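Type VI secretion system component (Escherichia coli O6, PDB 2P5Z) is a component of the type VI secretion system and probably acts in the injection apparatus, resembling the phage T4 tail proteins gp27 and gp5. Local coordinates at residues L19-F33 and Y45-A57. Numbering follows the deposited sequence.
Sequences LKIRGLQSPVDVLTF and YDIQFTSSDKAIA
Val28 lies over one face of the Phe49 ring. Val28 CG1 sits 3.9 Å from the centroid of the Phe49 ring, 26° off the normal and displaced toward the rim: a CH-pi contact. CG2 meets the same ring at CE1. The CG of Phe49 stands between its own backbone N and carbonyl carbon (chi1 68°), and this turns the ring under the valine. The Leu19 side chain, from the preceding strand, crosses that of Phe49 at about a right angle, with CD1 4.2 Å from Phe49 CD2. Leu19 CG also fits against the CG2 and CD1 branches of Ile47. At the far end of this apolar row, the rings of Phe33 and Tyr45 run side by side with planes 22° apart. They are slid so far that they barely overlap. The other face of the hairpin is more polar. Thr32 CG2 packs alongside the extended Gln48 side chain, 3.7 Å from Gln48 OE1. The strongest polar partner of the Gln48 amide is Arg105, on strand 104-111. Asp29 and Thr50 point the same way, and both are held by Arg354.

Strands 29-33 and 45-51 are antiparallel. Asp29 and Thr50 form a hydrogen-bonded pair, with Thr50 N 2.7 Å from Asp29 O. Leu31 N bonds to Gln48 O, and Gln48 N to Thr32 O. At the end of strand 45-51, Ser51 OG donates to Pro27 O (2.8 Å) in the carbonyl plane and accepts from Asp53 N in an ST turn. Ile56 CD1 packs against Ser26 CB at 3.6 Å. With Leu31 and Thr32 both opposite Gln48, this is a beta hairpin with a classic bulge, extended by strands 343-353 and 104-111.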
ATOM      1  N   LEU A  19      30.648   2.790  19.354  1.00 51.41           N
ATOM      2  CA  LEU A  19      30.034   3.739  18.468  1.00 49.35           C
ATOM      3  C   LEU A  19      30.787   5.033  18.667  1.00 51.09           C
ATOM      4  O   LEU A  19      30.840   5.563  19.782  1.00 52.24           O
ATOM      5  CB  LEU A  19      28.573   3.961  18.865  1.00 48.27           C
ATOM      6  CG  LEU A  19      27.491   4.521  17.921  1.00 47.41           C
ATOM      7  CD1 LEU A  19      26.741   5.599  18.660  1.00 42.67           C
ATOM      8  CD2 LEU A  19      27.974   5.044  16.550  1.00 41.12           C
ATOM      9  N   LYS A  20      31.376   5.537  17.590  1.00 51.52           N
ATOM     10  CA  LYS A  20      32.038   6.827  17.633  1.00 51.03           C
ATOM     11  C   LYS A  20      31.315   7.782  16.738  1.00 47.09           C
ATOM     12  O   LYS A  20      31.172   7.531  15.562  1.00 47.91           O
ATOM     13  CB  LYS A  20      33.471   6.713  17.160  1.00 57.58           C
ATOM     14  CG  LYS A  20      34.478   6.629  18.279  1.00 67.54           C
ATOM     15  CD  LYS A  20      35.870   6.332  17.714  1.00 74.42           C
ATOM     16  CE  LYS A  20      35.900   4.970  17.013  1.00 76.26           C
ATOM     17  NZ  LYS A  20      37.175   4.700  16.289  1.00 77.22           N
ATOM     18  N   ILE A  21      30.844   8.874  17.306  1.00 45.89           N
ATOM     19  CA  ILE A  21      30.276   9.935  16.528  1.00 46.47           C
ATOM     20  C   ILE A  21      31.199  11.146  16.608  1.00 51.17           C
ATOM     21  O   ILE A  21      31.410  11.670  17.696  1.00 57.35           O
ATOM     22  CB  ILE A  21      28.925  10.334  17.092  1.00 45.89           C
ATOM     23  CG1 ILE A  21      27.997   9.116  17.160  1.00 43.30           C
ATOM     24  CG2 ILE A  21      28.318  11.490  16.266  1.00 44.40           C
ATOM     25  CD1 ILE A  21      26.842   9.310  18.157  1.00 42.65           C
ATOM     26  N   ARG A  22      31.735  11.582  15.470  1.00 50.57           N
ATOM     27  CA  ARG A  22      32.672  12.704  15.398  1.00 56.05           C
ATOM     28  C   ARG A  22      32.192  13.989  16.081  1.00 56.64           C
ATOM     29  O   ARG A  22      31.093  14.479  15.825  1.00 56.10           O
ATOM     30  CB  ARG A  22      33.059  12.980  13.939  1.00 60.03           C
ATOM     31  CG  ARG A  22      33.470  14.438  13.607  1.00 64.04           C
ATOM     32  CD  ARG A  22      33.641  14.667  12.102  1.00 62.89           C
ATOM     33  NE  ARG A  22      35.015  14.442  11.665  1.00 67.49           N
ATOM     34  CZ  ARG A  22      35.507  13.288  11.204  1.00 69.39           C
ATOM     35  NH1 ARG A  22      36.782  13.222  10.841  1.00 69.20           N
ATOM     36  NH2 ARG A  22      34.743  12.204  11.094  1.00 68.93           N
ATOM     37  N   GLY A  23      33.026  14.495  16.988  1.00 57.60           N
ATOM     38  CA  GLY A  23      32.801  15.773  17.638  1.00 52.85           C
ATOM     39  C   GLY A  23      32.072  15.665  18.954  1.00 54.33           C
ATOM     40  O   GLY A  23      31.801  16.675  19.595  1.00 59.05           O
ATOM     41  N   LEU A  24      31.761  14.448  19.378  1.00 51.78           N
ATOM     42  CA  LEU A  24      30.864  14.281  20.512  1.00 51.58           C
ATOM     43  C   LEU A  24      31.617  14.093  21.825  1.00 55.60           C
ATOM     44  O   LEU A  24      32.349  13.113  21.997  1.00 54.89           O
ATOM     45  CB  LEU A  24      29.901  13.109  20.274  1.00 47.82           C
ATOM     46  CG  LEU A  24      28.752  12.980  21.268  1.00 45.41           C
ATOM     47  CD1 LEU A  24      27.864  14.234  21.246  1.00 41.91           C
ATOM     48  CD2 LEU A  24      27.944  11.740  20.974  1.00 46.06           C
ATOM     49  N   GLN A  25      31.427  15.024  22.755  1.00 57.15           N
ATOM     50  CA  GLN A  25      32.149  14.953  24.020  1.00 62.53           C
ATOM     51  C   GLN A  25      31.489  13.974  24.966  1.00 65.54           C
ATOM     52  O   GLN A  25      32.158  13.278  25.736  1.00 69.47           O
ATOM     53  CB  GLN A  25      32.234  16.320  24.664  1.00 62.11           C
ATOM     54  CG  GLN A  25      32.932  17.309  23.782  1.00 67.46           C
ATOM     55  CD  GLN A  25      33.504  18.458  24.555  1.00 70.07           C
ATOM     56  OE1 GLN A  25      34.681  18.793  24.405  1.00 70.51           O
ATOM     57  NE2 GLN A  25      32.683  19.067  25.407  1.00 72.90           N
ATOM     58  N   SER A  26      30.169  13.930  24.899  1.00 64.29           N
ATOM     59  CA  SER A  26      29.394  13.004  25.694  1.00 62.73           C
ATOM     60  C   SER A  26      29.857  11.574  25.483  1.00 61.16           C
ATOM     61  O   SER A  26      30.024  11.143  24.347  1.00 65.84           O
ATOM     62  CB  SER A  26      27.925  13.136  25.334  1.00 60.42           C
ATOM     63  OG  SER A  26      27.501  14.475  25.478  1.00 56.49           O
ATOM     64  N   PRO A  27      30.121  10.861  26.587  1.00 60.05           N
ATOM     65  CA  PRO A  27      30.519   9.455  26.570  1.00 58.15           C
ATOM     66  C   PRO A  27      29.420   8.605  25.975  1.00 57.39           C
ATOM     67  O   PRO A  27      28.250   8.844  26.243  1.00 60.97           O
ATOM     68  CB  PRO A  27      30.683   9.117  28.056  1.00 60.62           C
ATOM     69  CG  PRO A  27      29.912  10.193  28.791  1.00 60.54           C
ATOM     70  CD  PRO A  27      30.063  11.410  27.957  1.00 58.27           C
ATOM     71  N   VAL A  28      29.780   7.634  25.150  1.00 54.34           N
ATOM     72  CA  VAL A  28      28.772   6.827  24.489  1.00 51.81           C
ATOM     73  C   VAL A  28      28.984   5.376  24.849  1.00 52.21           C
ATOM     74  O   VAL A  28      29.994   4.766  24.485  1.00 53.44           O
ATOM     75  CB  VAL A  28      28.808   7.008  22.938  1.00 54.25           C
ATOM     76  CG1 VAL A  28      27.958   5.945  22.221  1.00 53.47           C
ATOM     77  CG2 VAL A  28      28.351   8.405  22.555  1.00 48.65           C
ATOM     78  N   ASP A  29      28.017   4.818  25.561  1.00 50.88           N
ATOM     79  CA  ASP A  29      28.112   3.446  26.002  1.00 53.32           C
ATOM     80  C   ASP A  29      26.963   2.620  25.409  1.00 52.08           C
ATOM     81  O   ASP A  29      25.807   2.786  25.794  1.00 48.63           O
ATOM     82  CB  ASP A  29      28.109   3.419  27.528  1.00 60.95           C
ATOM     83  CG  ASP A  29      28.461   2.063  28.095  1.00 71.25           C
ATOM     84  OD1 ASP A  29      29.098   1.250  27.374  1.00 74.23           O
ATOM     85  OD2 ASP A  29      28.099   1.814  29.277  1.00 76.24           O
ATOM     86  N   VAL A  30      27.299   1.728  24.481  1.00 47.88           N
ATOM     87  CA  VAL A  30      26.299   0.995  23.717  1.00 47.37           C
ATOM     88  C   VAL A  30      25.469   0.054  24.579  1.00 49.17           C
ATOM     89  O   VAL A  30      25.993  -0.878  25.184  1.00 55.43           O
ATOM     90  CB  VAL A  30      26.937   0.221  22.534  1.00 45.25           C
ATOM     91  CG1 VAL A  30      25.890  -0.590  21.781  1.00 40.80           C
ATOM     92  CG2 VAL A  30      27.642   1.181  21.585  1.00 43.27           C
ATOM     93  N   LEU A  31      24.168   0.329  24.633  1.00 49.14           N
ATOM     94  CA  LEU A  31      23.208  -0.484  25.359  1.00 46.25           C
ATOM     95  C   LEU A  31      22.767  -1.653  24.505  1.00 49.92           C
ATOM     96  O   LEU A  31      23.168  -2.786  24.738  1.00 51.84           O
ATOM     97  CB  LEU A  31      22.011   0.364  25.732  1.00 45.21           C
ATOM     98  CG  LEU A  31      20.962  -0.248  26.650  1.00 49.98           C
ATOM     99  CD1 LEU A  31      21.609  -0.728  27.922  1.00 50.93           C
ATOM    100  CD2 LEU A  31      19.903   0.782  26.961  1.00 48.96           C
ATOM    101  N   THR A  32      21.944  -1.371  23.499  1.00 53.78           N
ATOM    102  CA  THR A  32      21.517  -2.404  22.547  1.00 50.01           C
ATOM    103  C   THR A  32      21.514  -1.889  21.100  1.00 50.54           C
ATOM    104  O   THR A  32      21.473  -0.680  20.863  1.00 49.01           O
ATOM    105  CB  THR A  32      20.123  -2.982  22.930  1.00 45.31           C
ATOM    106  OG1 THR A  32      19.827  -4.117  22.107  1.00 45.11           O
ATOM    107  CG2 THR A  32      19.030  -1.941  22.807  1.00 38.60           C
ATOM    108  N   PHE A  33      21.568  -2.806  20.137  1.00 46.03           N
ATOM    109  CA  PHE A  33      21.418  -2.413  18.750  1.00 46.06           C
ATOM    110  C   PHE A  33      20.677  -3.405  17.857  1.00 47.13           C
ATOM    111  O   PHE A  33      20.661  -4.608  18.107  1.00 45.40           O
ATOM    112  CB  PHE A  33      22.767  -2.042  18.123  1.00 43.73           C
ATOM    113  CG  PHE A  33      23.560  -3.214  17.635  1.00 43.40           C
ATOM    114  CD1 PHE A  33      24.541  -3.774  18.425  1.00 46.62           C
ATOM    115  CD2 PHE A  33      23.347  -3.748  16.388  1.00 41.93           C
ATOM    116  CE1 PHE A  33      25.295  -4.845  17.970  1.00 45.55           C
ATOM    117  CE2 PHE A  33      24.088  -4.825  15.953  1.00 43.10           C
ATOM    118  CZ  PHE A  33      25.057  -5.379  16.738  1.00 43.05           C
ATOM    119  N   TYR A  45      21.268   1.031  10.810  1.00 42.13           N
ATOM    120  CA  TYR A  45      21.550   0.529  12.178  1.00 38.15           C
ATOM    121  C   TYR A  45      20.971   1.420  13.258  1.00 39.84           C
ATOM    122  O   TYR A  45      21.395   2.561  13.432  1.00 41.54           O
ATOM    123  CB  TYR A  45      23.047   0.385  12.411  1.00 35.63           C
ATOM    124  CG  TYR A  45      23.616  -0.936  11.993  1.00 37.76           C
ATOM    125  CD1 TYR A  45      23.628  -1.332  10.662  1.00 40.45           C
ATOM    126  CD2 TYR A  45      24.182  -1.783  12.927  1.00 40.96           C
ATOM    127  CE1 TYR A  45      24.169  -2.555  10.270  1.00 42.21           C
ATOM    128  CE2 TYR A  45      24.735  -2.994  12.552  1.00 40.15           C
ATOM    129  CZ  TYR A  45      24.714  -3.386  11.231  1.00 40.50           C
ATOM    130  OH  TYR A  45      25.255  -4.602  10.870  1.00 39.41           O
ATOM    131  N   ASP A  46      20.002   0.903  13.995  1.00 42.48           N
ATOM    132  CA  ASP A  46      19.476   1.635  15.134  1.00 44.57           C
ATOM    133  C   ASP A  46      20.231   1.200  16.390  1.00 45.28           C
ATOM    134  O   ASP A  46      20.182   0.037  16.803  1.00 43.33           O
ATOM    135  CB  ASP A  46      17.967   1.438  15.250  1.00 48.32           C
ATOM    136  CG  ASP A  46      17.210   2.015  14.044  1.00 54.27           C
ATOM    137  OD1 ASP A  46      17.389   3.219  13.738  1.00 52.15           O
ATOM    138  OD2 ASP A  46      16.440   1.263  13.395  1.00 58.11           O
ATOM    139  N   ILE A  47      20.973   2.145  16.960  1.00 46.52           N
ATOM    140  CA  ILE A  47      21.921   1.879  18.044  1.00 39.61           C
ATOM    141  C   ILE A  47      21.516   2.620  19.294  1.00 38.75           C
ATOM    142  O   ILE A  47      21.458   3.852  19.309  1.00 40.84           O
ATOM    143  CB  ILE A  47      23.322   2.335  17.652  1.00 35.67           C
ATOM    144  CG1 ILE A  47      23.750   1.655  16.348  1.00 32.64           C
ATOM    145  CG2 ILE A  47      24.312   2.014  18.757  1.00 37.46           C
ATOM    146  CD1 ILE A  47      24.939   2.301  15.687  1.00 32.39           C
ATOM    147  N   GLN A  48      21.198   1.876  20.344  1.00 43.38           N
ATOM    148  CA  GLN A  48      20.905   2.513  21.629  1.00 45.16           C
ATOM    149  C   GLN A  48      22.157   2.621  22.460  1.00 42.70           C
ATOM    150  O   GLN A  48      23.039   1.759  22.406  1.00 38.51           O
ATOM    151  CB  GLN A  48      19.840   1.768  22.413  1.00 48.02           C
ATOM    152  CG  GLN A  48      18.456   1.976  21.887  1.00 53.34           C
ATOM    153  CD  GLN A  48      17.395   1.449  22.824  1.00 58.14           C
ATOM    154  OE1 GLN A  48      17.638   1.269  24.016  1.00 62.45           O
ATOM    155  NE2 GLN A  48      16.203   1.213  22.294  1.00 58.48           N
ATOM    156  N   PHE A  49      22.238   3.702  23.213  1.00 42.22           N
ATOM    157  CA  PHE A  49      23.360   3.901  24.100  1.00 42.17           C
ATOM    158  C   PHE A  49      22.992   4.669  25.360  1.00 42.64           C
ATOM    159  O   PHE A  49      21.965   5.363  25.413  1.00 40.04           O
ATOM    160  CB  PHE A  49      24.566   4.523  23.368  1.00 41.69           C
ATOM    161  CG  PHE A  49      24.378   5.955  22.910  1.00 42.59           C
ATOM    162  CD1 PHE A  49      24.799   7.020  23.708  1.00 37.97           C
ATOM    163  CD2 PHE A  49      23.868   6.231  21.633  1.00 41.26           C
ATOM    164  CE1 PHE A  49      24.673   8.348  23.266  1.00 41.15           C
ATOM    165  CE2 PHE A  49      23.733   7.550  21.188  1.00 42.55           C
ATOM    166  CZ  PHE A  49      24.150   8.615  22.006  1.00 40.66           C
ATOM    167  N   THR A  50      23.830   4.537  26.383  1.00 40.83           N
ATOM    168  CA  THR A  50      23.648   5.353  27.577  1.00 42.77           C
ATOM    169  C   THR A  50      24.789   6.321  27.678  1.00 41.96           C
ATOM    170  O   THR A  50      25.866   6.084  27.110  1.00 37.52           O
ATOM    171  CB  THR A  50      23.531   4.525  28.868  1.00 44.88           C
ATOM    172  OG1 THR A  50      24.603   3.566  28.922  1.00 46.62           O
ATOM    173  CG2 THR A  50      22.198   3.792  28.890  1.00 40.94           C
ATOM    174  N   SER A  51      24.527   7.428  28.366  1.00 41.00           N
ATOM    175  CA  SER A  51      25.517   8.477  28.562  1.00 46.84           C
ATOM    176  C   SER A  51      25.297   9.208  29.897  1.00 50.06           C
ATOM    177  O   SER A  51      24.164   9.336  30.374  1.00 49.96           O
ATOM    178  CB  SER A  51      25.456   9.479  27.416  1.00 45.34           C
ATOM    179  OG  SER A  51      26.399  10.525  27.603  1.00 46.50           O
ATOM    180  N   SER A  52      26.388   9.706  30.476  1.00 50.97           N
ATOM    181  CA  SER A  52      26.337  10.536  31.690  1.00 52.43           C
ATOM    182  C   SER A  52      25.712  11.894  31.389  1.00 48.44           C
ATOM    183  O   SER A  52      25.149  12.545  32.265  1.00 48.10           O
ATOM    184  CB  SER A  52      27.744  10.750  32.239  1.00 53.36           C
ATOM    185  OG  SER A  52      28.585   9.676  31.856  1.00 61.28           O
ATOM    186  N   ASP A  53      25.834  12.317  30.138  1.00 47.42           N
ATOM    187  CA  ASP A  53      25.208  13.547  29.677  1.00 47.33           C
ATOM    188  C   ASP A  53      23.686  13.332  29.507  1.00 47.85           C
ATOM    189  O   ASP A  53      23.232  12.577  28.647  1.00 50.75           O
ATOM    190  CB  ASP A  53      25.878  13.948  28.376  1.00 43.15           C
ATOM    191  CG  ASP A  53      25.457  15.300  27.882  1.00 45.41           C
ATOM    192  OD1 ASP A  53      24.406  15.840  28.318  1.00 45.24           O
ATOM    193  OD2 ASP A  53      26.199  15.820  27.018  1.00 43.31           O
ATOM    194  N   LYS A  54      22.915  14.007  30.344  1.00 47.44           N
ATOM    195  CA  LYS A  54      21.463  13.894  30.321  1.00 49.03           C
ATOM    196  C   LYS A  54      20.790  14.920  29.402  1.00 49.56           C
ATOM    197  O   LYS A  54      19.581  15.121  29.497  1.00 50.96           O
ATOM    198  CB  LYS A  54      20.897  14.012  31.740  1.00 45.76           C
ATOM    199  CG  LYS A  54      21.615  13.133  32.735  1.00 50.55           C
ATOM    200  CD  LYS A  54      20.689  12.651  33.837  1.00 55.97           C
ATOM    201  CE  LYS A  54      20.285  13.777  34.778  1.00 57.54           C
ATOM    202  NZ  LYS A  54      19.163  13.324  35.649  1.00 59.24           N
ATOM    203  N   ALA A  55      21.567  15.553  28.519  1.00 48.34           N
ATOM    204  CA  ALA A  55      21.049  16.562  27.591  1.00 44.10           C
ATOM    205  C   ALA A  55      21.868  16.662  26.308  1.00 44.40           C
ATOM    206  O   ALA A  55      22.214  17.758  25.889  1.00 46.23           O
ATOM    207  CB  ALA A  55      20.981  17.930  28.270  1.00 40.55           C
ATOM    208  N   ILE A  56      22.194  15.525  25.691  1.00 46.88           N
ATOM    209  CA  ILE A  56      22.801  15.541  24.363  1.00 45.96           C
ATOM    210  C   ILE A  56      21.798  16.176  23.404  1.00 50.38           C
ATOM    211  O   ILE A  56      20.636  15.748  23.337  1.00 51.26           O
ATOM    212  CB  ILE A  56      23.147  14.134  23.867  1.00 45.74           C
ATOM    213  CG1 ILE A  56      24.020  13.398  24.888  1.00 44.98           C
ATOM    214  CG2 ILE A  56      23.845  14.202  22.515  1.00 41.46           C
ATOM    215  CD1 ILE A  56      24.578  12.082  24.367  1.00 42.65           C
ATOM    216  N   ALA A  57      22.244  17.227  22.718  1.00 52.55           N
ATOM    217  CA  ALA A  57      21.420  18.013  21.799  1.00 53.26           C
ATOM    218  C   ALA A  57      21.481  17.443  20.367  1.00 51.84           C
ATOM    219  O   ALA A  57      22.561  17.123  19.879  1.00 49.92           O
ATOM    220  CB  ALA A  57      21.889  19.467  21.818  1.00 52.08           C
TER